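Local structure of PR domain zinc finger protein 2 (Homo sapiens, 2QPW) at residues A[70-73]-A[74-77]. The protein trimethylates a lysine of histone H3 using S-adenosyl-L-methionine, through its PR/SET methyltransferase domain, and may also act as a DNA-binding transcription factor. Residues are numbered along the deposited sequence; the frame is centred on the assembly and turned at random.
Sequences VKNN and VYMW
Asn72 turns its side-chain carbonyl onto the backbone N-H of Val74, a compact worked example of an Asx turn, and Tyr75 N adds a second donor to the same oxygen. Val74 N donates to Asn72 OD1 at 2.8 Å, approaching a lone pair in the plane of the amide. Tyr75 N reaches Asn72 OD1 at 3.0 Å; this bond is the straighter of the two, with an N-H...O angle of 171°, and its donor lies nearly in line with the C=O bond. Asn72 CG sits between its own backbone N and carbonyl carbon (chi1 72°), which places the amide over the bend. Its other end, ND2, bonds to Thr92 OG1, which probably helps to fix the rotation of the amide, with OD1 toward the turn.

The side chains of Met76 and Asn73 lie side by side, pointing the same way. Met76 CG packs 4.2 Å from Val70 CG1 and 3.7 Å from Asn72 O, a buried carbonyl with no hydrogen-bond partner in the model. The Met76 chain is bent at chi2 (93°), and Met76 CE ends 3.6 Å from Asn73 OD1. Around the corner, Val74 CG1 rests over the centre of the Tyr75 ring, 3.8 Å above its plane.

Further out, Val70 and Met76 both lean on Cys88 of the neighbouring strand 85-90, and Arg101 makes a cation-pi contact with Tyr75. The turn thus delivers the chain into edge strand 76-81 of a three-stranded antiparallel sheet in the PR domain. Chemically, one amide oxygen satisfies two consecutive backbone donors, consistent with the side chain helping to hold the bend.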
loop_
_atom_site.group_PDB
_atom_site.type_symbol
_atom_site.label_atom_id
_atom_site.label_comp_id
_atom_site.label_asym_id
_atom_site.label_seq_id
_atom_site.Cartn_x
_atom_site.Cartn_y
_atom_site.Cartn_z
ATOM N N VAL A 70 9.034 15.236 3.520
ATOM C CA VAL A 70 8.633 13.844 3.805
ATOM C C VAL A 70 9.840 13.065 4.348
ATOM O O VAL A 70 10.952 13.260 3.886
ATOM C CB VAL A 70 7.954 13.178 2.585
ATOM C CG1 VAL A 70 7.493 11.750 2.910
ATOM C CG2 VAL A 70 6.742 14.023 2.160
ATOM N N LYS A 71 9.603 12.198 5.335
ATOM C CA LYS A 71 10.681 11.533 6.103
ATOM C C LYS A 71 10.803 10.012 5.873
ATOM O O LYS A 71 11.710 9.364 6.422
ATOM C CB LYS A 71 10.503 11.811 7.604
ATOM C CG LYS A 71 9.232 12.610 8.004
ATOM C CD LYS A 71 7.916 11.783 8.054
ATOM C CE LYS A 71 7.069 11.878 6.765
ATOM N NZ LYS A 71 5.644 12.156 7.053
ATOM N N ASN A 72 9.922 9.446 5.059
ATOM C CA ASN A 72 10.028 8.035 4.715
ATOM C C ASN A 72 9.587 7.801 3.267
ATOM O O ASN A 72 8.998 8.709 2.631
ATOM C CB ASN A 72 9.258 7.165 5.724
ATOM C CG ASN A 72 7.750 7.289 5.563
ATOM O OD1 ASN A 72 7.163 6.650 4.705
ATOM N ND2 ASN A 72 7.131 8.144 6.374
ATOM N N ASN A 73 9.891 6.616 2.738
ATOM C CA ASN A 73 9.462 6.231 1.393
ATOM C C ASN A 73 8.480 5.044 1.438
ATOM O O ASN A 73 8.365 4.267 0.474
ATOM C CB ASN A 73 10.682 5.852 0.529
ATOM C CG ASN A 73 11.710 6.960 0.429
ATOM O OD1 ASN A 73 11.393 8.073 0.037
ATOM N ND2 ASN A 73 12.971 6.645 0.764
ATOM N N VAL A 74 7.802 4.881 2.577
ATOM C CA VAL A 74 6.927 3.724 2.799
ATOM C C VAL A 74 5.437 4.076 2.596
ATOM O O VAL A 74 4.728 3.396 1.853
ATOM C CB VAL A 74 7.167 3.117 4.215
ATOM C CG1 VAL A 74 6.132 2.051 4.497
ATOM C CG2 VAL A 74 8.616 2.555 4.300
ATOM N N TYR A 75 4.996 5.168 3.212
ATOM C CA TYR A 75 3.590 5.556 3.227
ATOM C C TYR A 75 3.276 6.717 2.243
ATOM O O TYR A 75 2.375 7.518 2.513
ATOM C CB TYR A 75 3.207 5.929 4.672
ATOM C CG TYR A 75 3.271 4.773 5.653
ATOM C CD1 TYR A 75 2.365 3.710 5.543
ATOM C CD2 TYR A 75 4.205 4.746 6.693
ATOM C CE1 TYR A 75 2.367 2.660 6.439
ATOM C CE2 TYR A 75 4.223 3.631 7.617
ATOM C CZ TYR A 75 3.292 2.613 7.456
ATOM O OH TYR A 75 3.216 1.524 8.332
ATOM N N MET A 76 3.985 6.767 1.100
ATOM C CA MET A 76 3.879 7.885 0.141
ATOM C C MET A 76 4.125 7.481 -1.312
ATOM O O MET A 76 4.828 6.493 -1.582
ATOM C CB MET A 76 4.858 9.023 0.526
ATOM C CG MET A 76 6.337 8.811 0.091
ATOM S SD MET A 76 6.741 9.568 -1.548
ATOM C CE MET A 76 8.491 9.303 -1.683
ATOM N N TRP A 77 3.552 8.264 -2.228
ATOM C CA TRP A 77 3.830 8.173 -3.674
ATOM C C TRP A 77 4.147 9.582 -4.203
ATOM O O TRP A 77 3.700 10.587 -3.629
ATOM C CB TRP A 77 2.628 7.590 -4.449
ATOM C CG TRP A 77 2.442 6.095 -4.160
ATOM C CD1 TRP A 77 1.627 5.534 -3.199
ATOM C CD2 TRP A 77 3.077 5.003 -4.836
ATOM N NE1 TRP A 77 1.749 4.155 -3.220
ATOM C CE2 TRP A 77 2.623 3.801 -4.214
ATOM C CE3 TRP A 77 4.012 4.912 -5.886
ATOM C CZ2 TRP A 77 3.062 2.522 -4.627
ATOM C CZ3 TRP A 77 4.461 3.632 -6.304
ATOM C CH2 TRP A 77 3.994 2.450 -5.633
#